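Local atomic coordinates of alpha-L-rhamnosidase (Streptomyces avermitilis, PDB entry 3W5M), a protein that hydrolyses terminal non-reducing alpha-L-rhamnose residues from flavonoid glycosides and gum arabic, and binds L-rhamnose through a calcium-dependent carbohydrate-binding module. Residues E136-I141 and F252-W257. Residues are numbered along the deposited sequence; the frame is centred on the assembly and turned at random.
Sequences EGSSWI and FSDASW
Ser253 and Ser139 are joined by two hydrogen bonds. Ser253 OG donates to Ser139 O at 2.6 Å, in the carbonyl plane. With chi1 at 47°, this hydroxyl sits between its own backbone N and carbonyl carbon, turned to Ser139 O. The return bond, from Ser139 N to Ser253 O, is longer at 3.3 Å and bent, with an N-H...O angle of 138°. Ser138 OG lies 2.9 Å from Ser253 OG. Ser138 OG is hydrogen-bonded to Cys238 O, and Ser253 OG to Cys238 N.

The Phe252 ring lies across the Gly137-Ser138 peptide. Gly137 O stands over the ring centre, 3.4 Å above the plane, and Ser138 CB approaches CD1 obliquely. With an alanine in place of Phe252, the Gly137 carbonyl would probably lose its cover and a gap open beside Ser138 CB.

Ile141 adds a second nonpolar contact. Its CG2 packs on the Asp254 backbone, while CD1 meets Trp257 CB at 4.1 Å and lies over the indole face. Trp257 NE1 donates to Phe252 O at 2.9 Å, linking the two ends of segment 252-257.

Within the CBM67 beta-sandwich, backbone groups and serine hydroxyls thus tie this loop to strand 139-142, and main-chain atoms of strand 235-244 satisfy both buried hydroxyls.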
# COMPACT_ATOMS: atom_id res chain seq x y z
N GLU A 136 15.57 33.08 -0.63
CA GLU A 136 16.35 33.81 0.37
C GLU A 136 17.19 34.89 -0.29
O GLU A 136 17.79 34.68 -1.34
CB GLU A 136 17.25 32.85 1.15
CG GLU A 136 16.46 31.71 1.77
CD GLU A 136 17.21 30.95 2.86
OE1 GLU A 136 18.09 31.53 3.54
OE2 GLU A 136 16.89 29.76 3.05
N GLY A 137 17.20 36.07 0.31
CA GLY A 137 17.86 37.21 -0.31
C GLY A 137 16.94 38.03 -1.19
O GLY A 137 17.30 39.13 -1.58
N SER A 138 15.74 37.52 -1.50
CA SER A 138 14.81 38.24 -2.34
C SER A 138 13.76 38.98 -1.50
O SER A 138 13.72 38.86 -0.26
CB SER A 138 14.11 37.30 -3.33
OG SER A 138 13.54 38.08 -4.35
N SER A 139 12.94 39.77 -2.18
CA SER A 139 11.89 40.54 -1.52
C SER A 139 10.57 40.32 -2.20
O SER A 139 10.52 40.17 -3.44
CB SER A 139 12.24 42.01 -1.61
OG SER A 139 13.43 42.25 -0.89
N TRP A 140 9.49 40.31 -1.41
CA TRP A 140 8.15 40.36 -1.95
C TRP A 140 7.89 41.78 -2.40
O TRP A 140 8.13 42.72 -1.63
CB TRP A 140 7.09 40.02 -0.90
CG TRP A 140 7.17 38.61 -0.41
CD1 TRP A 140 7.92 38.15 0.62
CD2 TRP A 140 6.41 37.50 -0.89
NE1 TRP A 140 7.71 36.80 0.78
CE2 TRP A 140 6.79 36.37 -0.13
CE3 TRP A 140 5.45 37.35 -1.90
CZ2 TRP A 140 6.22 35.10 -0.32
CZ3 TRP A 140 4.91 36.08 -2.11
CH2 TRP A 140 5.29 34.97 -1.32
N ILE A 141 7.47 41.96 -3.66
CA ILE A 141 7.24 43.30 -4.18
C ILE A 141 5.82 43.47 -4.70
O ILE A 141 5.12 42.49 -5.01
CB ILE A 141 8.27 43.72 -5.27
CG1 ILE A 141 8.22 42.82 -6.50
CG2 ILE A 141 9.65 43.73 -4.69
CD1 ILE A 141 8.94 43.44 -7.69
N PHE A 252 17.17 39.51 -8.11
CA PHE A 252 16.00 39.41 -7.22
C PHE A 252 14.85 40.27 -7.65
O PHE A 252 15.04 41.22 -8.40
CB PHE A 252 16.42 39.87 -5.82
CG PHE A 252 17.55 39.08 -5.23
CD1 PHE A 252 17.36 37.74 -4.87
CD2 PHE A 252 18.80 39.66 -5.04
CE1 PHE A 252 18.40 37.01 -4.30
CE2 PHE A 252 19.84 38.92 -4.48
CZ PHE A 252 19.63 37.60 -4.12
N SER A 253 13.65 39.96 -7.14
CA SER A 253 12.55 40.92 -7.13
C SER A 253 12.87 41.95 -6.02
O SER A 253 13.21 41.59 -4.88
CB SER A 253 11.21 40.22 -6.86
OG SER A 253 11.34 39.32 -5.75
N ASP A 254 12.82 43.22 -6.38
CA ASP A 254 13.26 44.30 -5.47
C ASP A 254 12.91 45.65 -6.10
O ASP A 254 12.22 45.67 -7.13
CB ASP A 254 14.76 44.18 -5.07
CG ASP A 254 15.71 44.29 -6.26
OD1 ASP A 254 15.38 44.91 -7.29
OD2 ASP A 254 16.83 43.73 -6.16
N ALA A 255 13.33 46.77 -5.49
CA ALA A 255 12.94 48.11 -5.97
C ALA A 255 13.64 48.55 -7.28
O ALA A 255 13.36 49.64 -7.81
CB ALA A 255 13.16 49.16 -4.86
N SER A 256 14.54 47.73 -7.78
CA SER A 256 15.10 47.96 -9.12
C SER A 256 14.11 47.65 -10.26
O SER A 256 14.39 47.97 -11.43
CB SER A 256 16.39 47.14 -9.29
OG SER A 256 17.37 47.65 -8.39
N TRP A 257 12.98 47.02 -9.93
CA TRP A 257 11.92 46.74 -10.90
C TRP A 257 11.03 47.95 -11.00
O TRP A 257 10.83 48.65 -10.01
CB TRP A 257 11.05 45.55 -10.48
CG TRP A 257 11.73 44.21 -10.59
CD1 TRP A 257 12.82 43.76 -9.87
CD2 TRP A 257 11.35 43.14 -11.45
NE1 TRP A 257 13.12 42.47 -10.24
CE2 TRP A 257 12.24 42.07 -11.22
CE3 TRP A 257 10.34 42.99 -12.41
CZ2 TRP A 257 12.16 40.85 -11.93
CZ3 TRP A 257 10.25 41.77 -13.12
CH2 TRP A 257 11.16 40.74 -12.87